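Long-range contacts in DUF309 domain-containing protein (Thermus thermophilus, PDB 2CWY), which is of unknown function but carries a DUF309 domain and folds as a small, all-helical protein: residues M1-E6 with P75-D80; R36-G41 with A67-L72. One frame throughout, in Å; residues are numbered along the deposited sequence.

Overall arrangement
The chain folds into five helices without any strand; interaction 2 uses the early part of helix 33-53, and interaction 1 packs beside it through M77, P3 and L79, the two centres about 13 Å apart. Interaction 1 brings the N-terminal segment, at the start of helix 5-13, against the loop that leads from helix 59-69 to helix 81-92, so that nearly the whole chain is closed into one loop. Interaction 2 is nested inside that loop and joins helix 33-53 to the end of helix 59-69. The two meet directly: L38 packs on L76 and M77, and L39 on P3 and M77. Together they join helices 5-13, 33-53 and 59-69 and the loop before helix 81-92.

Interaction 1 (M1-E6 with P75-D80); sequences MVPDWE and PLMGLD
M77 reaches across to V2 and P3 with the end of its side chain. It is present as selenomethionine, and its CE methyl lies 3.5 Å from V2 CG1, with P3 CD beside it. CG stands anti to the carbonyl carbon (chi1 -61°), and the bend at chi3 (78°) turns CE toward the N-terminal residues. A long, unbranched apolar chain suits the place because its terminal CE can reach V2 CG1 and P3 CD while its CB stays near W5 NE1. The backbone of M77 also takes part: its carbonyl O sits at the edge of the W5 indole, in the ring plane, and accepts a weak hydrogen bond from W5 NE1 at 2.8 Å, bent to 126° at the hydrogen.

M77 and G78 are the central residues of a type I' beta turn from L76 to L79, closed by backbone bonds in both directions between its end residues. Both central residues have positive phi, and at G78 a side chain would crowd its own backbone. The turn puts the M77 carbonyl at the indole edge and brings G78 obliquely near the ring, its carbonyl carbon 3.8 Å from W5 CD1.

L79 lies on one face of the indole. Its CB makes a CH-pi contact 3.7 Å from the centroid of the five-membered ring, almost on the ring normal, while L79 CD2 sits over the six-membered ring, 3.9 Å from W5 CH2 and nearly as far from the other ring atoms. P3 CB covers the opposite face, so the buried ring is sandwiched between proline and leucine. Were W5 an alanine, the M77 carbonyl would probably lose its indole N-H and a gap would be likely to open between P3 and L79. L79 also packs on V42 of helix 33-53, and W5 touches L24 of helix 17-30.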
loop_
_atom_site.group_PDB
_atom_site.type_symbol
_atom_site.label_atom_id
_atom_site.label_comp_id
_atom_site.label_asym_id
_atom_site.label_seq_id
_atom_site.Cartn_x
_atom_site.Cartn_y
_atom_site.Cartn_z
HETATM N N MSE A 1 16.087 2.288 -9.842
HETATM C CA MSE A 1 15.714 1.556 -8.604
HETATM C C MSE A 1 14.239 1.668 -8.239
HETATM O O MSE A 1 13.674 2.761 -8.165
HETATM C CB MSE A 1 16.529 2.060 -7.421
HETATM C CG MSE A 1 17.941 1.536 -7.326
HETATM SE SE MSE A 1 18.709 2.338 -5.756
HETATM C CE MSE A 1 18.689 4.177 -6.384
ATOM N N VAL A 2 13.624 0.518 -8.006
ATOM C CA VAL A 2 12.231 0.450 -7.611
ATOM C C VAL A 2 12.215 -0.541 -6.464
ATOM O O VAL A 2 13.166 -1.302 -6.289
ATOM C CB VAL A 2 11.349 -0.036 -8.765
ATOM C CG1 VAL A 2 11.433 0.961 -9.921
ATOM C CG2 VAL A 2 11.784 -1.411 -9.220
ATOM N N PRO A 3 11.145 -0.553 -5.667
ATOM C CA PRO A 3 11.081 -1.484 -4.534
ATOM C C PRO A 3 11.313 -2.959 -4.883
ATOM O O PRO A 3 10.972 -3.400 -5.975
ATOM C CB PRO A 3 9.659 -1.274 -3.993
ATOM C CG PRO A 3 9.299 0.111 -4.437
ATOM C CD PRO A 3 9.867 0.163 -5.833
ATOM N N ASP A 4 11.912 -3.707 -3.958
ATOM C CA ASP A 4 12.066 -5.151 -4.127
ATOM C C ASP A 4 10.793 -5.594 -3.396
ATOM O O ASP A 4 10.769 -5.651 -2.170
ATOM C CB ASP A 4 13.287 -5.691 -3.373
ATOM C CG ASP A 4 13.352 -7.213 -3.386
ATOM O OD1 ASP A 4 12.284 -7.866 -3.393
ATOM O OD2 ASP A 4 14.467 -7.766 -3.378
ATOM N N TRP A 5 9.730 -5.884 -4.143
ATOM C CA TRP A 5 8.464 -6.246 -3.516
ATOM C C TRP A 5 8.511 -7.500 -2.644
ATOM O O TRP A 5 7.693 -7.662 -1.742
ATOM C CB TRP A 5 7.360 -6.328 -4.588
ATOM C CG TRP A 5 7.045 -4.992 -5.232
ATOM C CD1 TRP A 5 7.229 -4.637 -6.543
ATOM C CD2 TRP A 5 6.456 -3.845 -4.589
ATOM N NE1 TRP A 5 6.785 -3.345 -6.752
ATOM C CE2 TRP A 5 6.309 -2.841 -5.570
ATOM C CE3 TRP A 5 6.035 -3.578 -3.279
ATOM C CZ2 TRP A 5 5.754 -1.579 -5.279
ATOM C CZ3 TRP A 5 5.477 -2.322 -2.991
ATOM C CH2 TRP A 5 5.346 -1.344 -3.991
ATOM N N GLU A 6 9.474 -8.384 -2.888
ATOM C CA GLU A 6 9.582 -9.571 -2.058
ATOM C C GLU A 6 9.910 -9.114 -0.639
ATOM O O GLU A 6 9.345 -9.605 0.330
ATOM C CB GLU A 6 10.674 -10.501 -2.590
ATOM C CG GLU A 6 10.554 -11.940 -2.088
ATOM C CD GLU A 6 9.116 -12.482 -2.126
ATOM O OE1 GLU A 6 8.312 -12.039 -2.982
ATOM O OE2 GLU A 6 8.793 -13.366 -1.301
ATOM N N PRO A 75 -0.435 -6.503 -13.102
ATOM C CA PRO A 75 0.416 -5.862 -12.099
ATOM C C PRO A 75 1.064 -4.582 -12.606
ATOM O O PRO A 75 0.947 -4.224 -13.785
ATOM C CB PRO A 75 1.442 -6.943 -11.781
ATOM C CG PRO A 75 1.604 -7.647 -13.105
ATOM C CD PRO A 75 0.156 -7.777 -13.556
ATOM N N LEU A 76 1.737 -3.887 -11.696
ATOM C CA LEU A 76 2.447 -2.660 -12.024
ATOM C C LEU A 76 3.671 -2.635 -11.121
ATOM O O LEU A 76 3.579 -2.933 -9.924
ATOM C CB LEU A 76 1.568 -1.432 -11.777
ATOM C CG LEU A 76 2.161 -0.088 -12.189
ATOM C CD1 LEU A 76 2.440 -0.085 -13.692
ATOM C CD2 LEU A 76 1.202 1.023 -11.811
HETATM N N MSE A 77 4.818 -2.301 -11.705
HETATM C CA MSE A 77 6.086 -2.247 -10.975
HETATM C C MSE A 77 6.468 -3.612 -10.407
HETATM O O MSE A 77 7.270 -3.693 -9.484
HETATM C CB MSE A 77 6.010 -1.230 -9.827
HETATM C CG MSE A 77 5.742 0.197 -10.246
HETATM SE SE MSE A 77 6.136 1.427 -8.781
HETATM C CE MSE A 77 8.062 1.448 -8.942
ATOM N N GLY A 78 5.884 -4.674 -10.959
ATOM C CA GLY A 78 6.176 -6.022 -10.499
ATOM C C GLY A 78 5.338 -6.453 -9.307
ATOM O O GLY A 78 5.626 -7.473 -8.673
ATOM N N LEU A 79 4.286 -5.689 -9.017
ATOM C CA LEU A 79 3.398 -5.968 -7.890
ATOM C C LEU A 79 1.938 -6.257 -8.276
ATOM O O LEU A 79 1.334 -5.523 -9.055
ATOM C CB LEU A 79 3.398 -4.776 -6.917
ATOM C CG LEU A 79 2.396 -4.874 -5.758
ATOM C CD1 LEU A 79 2.812 -5.999 -4.815
ATOM C CD2 LEU A 79 2.331 -3.542 -5.024
ATOM N N ASP A 80 1.381 -7.329 -7.727
ATOM C CA ASP A 80 -0.027 -7.650 -7.961
ATOM C C ASP A 80 -0.786 -6.878 -6.876
ATOM O O ASP A 80 -1.170 -7.438 -5.845
ATOM C CB ASP A 80 -0.264 -9.154 -7.796
ATOM C CG ASP A 80 -1.719 -9.549 -8.007
ATOM O OD1 ASP A 80 -2.579 -8.652 -8.168
ATOM O OD2 ASP A 80 -1.997 -10.770 -8.003
#

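Interaction 2 (R36-G41 with A67-L72); sequences RRLLQG and ARLEGL
R68 donates from NE to Q40 OE1, a bond of 2.7 Å, the oxygen lying in the guanidinium plane but the donor standing above the amide plane, the two planes 66° apart. Glutamine suits this place because its chain, extended beyond CG, carries the amide oxygen out to R68 NE. The backbone of R68 is gripped in turn: R37 NE donates to its carbonyl O at 2.9 Å, in the carbonyl plane, and R37 NH2 adds a weak second bond to the same oxygen. R68 is in the last turn of its helix, where a carbonyl can look to a side chain for a donor. The bend at chi3 (55°) turns the R37 guanidinium toward this carbonyl at the end of helix 59-69.

L72 CD2 rests over the centre of one face of the R37 guanidinium, 3.4 Å from R37 CZ, so the flat group has apolar cover while its edge bonds. L72 CD1 meets L38 CB, and L38 CD1 touches L69 CD2 at 3.9 Å. G41 lets the helices approach here: any CB would clash with L69 CD2. L38, L69 and L72 all pack on W81 of helix 81-92, while Q40 touches W28 of helix 17-30.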
loop_
_atom_site.group_PDB
_atom_site.type_symbol
_atom_site.label_atom_id
_atom_site.label_comp_id
_atom_site.label_asym_id
_atom_site.label_seq_id
_atom_site.Cartn_x
_atom_site.Cartn_y
_atom_site.Cartn_z
ATOM N N ARG A 36 3.813 6.542 -9.270
ATOM C CA ARG A 36 3.657 7.338 -8.056
ATOM C C ARG A 36 2.306 7.010 -7.418
ATOM O O ARG A 36 2.195 6.887 -6.198
ATOM C CB ARG A 36 3.768 8.851 -8.363
ATOM C CG ARG A 36 4.083 9.730 -7.135
ATOM C CD ARG A 36 4.029 11.241 -7.454
ATOM N NE ARG A 36 4.283 12.077 -6.277
ATOM C CZ ARG A 36 5.489 12.458 -5.859
ATOM N NH1 ARG A 36 6.577 12.092 -6.524
ATOM N NH2 ARG A 36 5.613 13.199 -4.763
ATOM N N ARG A 37 1.278 6.830 -8.242
ATOM C CA ARG A 37 -0.037 6.508 -7.706
ATOM C C ARG A 37 -0.002 5.147 -7.011
ATOM O O ARG A 37 -0.528 4.979 -5.904
ATOM C CB ARG A 37 -1.079 6.511 -8.836
ATOM C CG ARG A 37 -1.548 7.918 -9.218
ATOM C CD ARG A 37 -2.353 7.883 -10.506
ATOM N NE ARG A 37 -3.465 6.944 -10.416
ATOM C CZ ARG A 37 -4.041 6.381 -11.472
ATOM N NH1 ARG A 37 -3.604 6.671 -12.692
ATOM N NH2 ARG A 37 -5.036 5.521 -11.306
ATOM N N LEU A 38 0.630 4.174 -7.659
ATOM C CA LEU A 38 0.730 2.853 -7.082
ATOM C C LEU A 38 1.436 2.900 -5.730
ATOM O O LEU A 38 0.957 2.326 -4.758
ATOM C CB LEU A 38 1.491 1.923 -8.015
ATOM C CG LEU A 38 1.827 0.584 -7.357
ATOM C CD1 LEU A 38 0.559 -0.258 -7.224
ATOM C CD2 LEU A 38 2.852 -0.123 -8.169
ATOM N N LEU A 39 2.581 3.580 -5.668
ATOM C CA LEU A 39 3.334 3.661 -4.410
ATOM C C LEU A 39 2.520 4.313 -3.293
ATOM O O LEU A 39 2.487 3.812 -2.161
ATOM C CB LEU A 39 4.660 4.402 -4.643
ATOM C CG LEU A 39 5.651 3.592 -5.498
ATOM C CD1 LEU A 39 6.685 4.512 -6.121
ATOM C CD2 LEU A 39 6.325 2.523 -4.632
ATOM N N GLN A 40 1.835 5.409 -3.602
ATOM C CA GLN A 40 1.035 6.057 -2.580
ATOM C C GLN A 40 -0.145 5.182 -2.153
ATOM O O GLN A 40 -0.537 5.203 -1.001
ATOM C CB GLN A 40 0.529 7.409 -3.058
ATOM C CG GLN A 40 0.093 8.286 -1.891
ATOM C CD GLN A 40 -0.090 9.723 -2.295
ATOM O OE1 GLN A 40 -0.769 10.016 -3.278
ATOM N NE2 GLN A 40 0.511 10.633 -1.540
ATOM N N GLY A 41 -0.701 4.415 -3.088
ATOM C CA GLY A 41 -1.813 3.535 -2.769
ATOM C C GLY A 41 -1.384 2.452 -1.790
ATOM O O GLY A 41 -2.077 2.177 -0.812
ATOM N N ALA A 67 -8.758 5.396 -4.416
ATOM C CA ALA A 67 -8.792 6.505 -5.362
ATOM C C ALA A 67 -7.515 6.542 -6.204
ATOM O O ALA A 67 -7.550 6.831 -7.402
ATOM C CB ALA A 67 -8.961 7.819 -4.611
ATOM N N ARG A 68 -6.387 6.242 -5.577
ATOM C CA ARG A 68 -5.112 6.251 -6.278
ATOM C C ARG A 68 -4.921 5.031 -7.181
ATOM O O ARG A 68 -4.339 5.137 -8.268
ATOM C CB ARG A 68 -3.957 6.273 -5.272
ATOM C CG ARG A 68 -4.011 7.369 -4.214
ATOM C CD ARG A 68 -3.441 8.685 -4.695
ATOM N NE ARG A 68 -3.407 9.667 -3.609
ATOM C CZ ARG A 68 -4.486 10.256 -3.101
ATOM N NH1 ARG A 68 -5.689 9.967 -3.581
ATOM N NH2 ARG A 68 -4.362 11.128 -2.109
ATOM N N LEU A 69 -5.389 3.871 -6.725
ATOM C CA LEU A 69 -5.204 2.619 -7.467
ATOM C C LEU A 69 -6.198 2.414 -8.596
ATOM O O LEU A 69 -5.951 1.655 -9.537
ATOM C CB LEU A 69 -5.270 1.434 -6.497
ATOM C CG LEU A 69 -4.203 1.471 -5.392
ATOM C CD1 LEU A 69 -4.558 0.504 -4.285
ATOM C CD2 LEU A 69 -2.827 1.147 -5.993
ATOM N N GLU A 70 -7.321 3.108 -8.499
ATOM C CA GLU A 70 -8.368 3.000 -9.500
ATOM C C GLU A 70 -7.883 3.268 -10.913
ATOM O O GLU A 70 -7.349 4.337 -11.196
ATOM C CB GLU A 70 -9.499 3.974 -9.179
ATOM C CG GLU A 70 -10.645 3.914 -10.180
ATOM C CD GLU A 70 -11.420 2.610 -10.098
ATOM O OE1 GLU A 70 -10.793 1.528 -10.158
ATOM O OE2 GLU A 70 -12.663 2.670 -9.975
ATOM N N GLY A 71 -8.073 2.288 -11.795
ATOM C CA GLY A 71 -7.692 2.460 -13.185
ATOM C C GLY A 71 -6.263 2.111 -13.548
ATOM O O GLY A 71 -5.882 2.200 -14.718
ATOM N N LEU A 72 -5.456 1.726 -12.564
ATOM C CA LEU A 72 -4.074 1.367 -12.858
ATOM C C LEU A 72 -4.012 -0.030 -13.457
ATOM O O LEU A 72 -4.883 -0.872 -13.201
ATOM C CB LEU A 72 -3.222 1.369 -11.582
ATOM C CG LEU A 72 -2.870 2.692 -10.900
ATOM C CD1 LEU A 72 -2.034 2.389 -9.654
ATOM C CD2 LEU A 72 -2.090 3.605 -11.869
#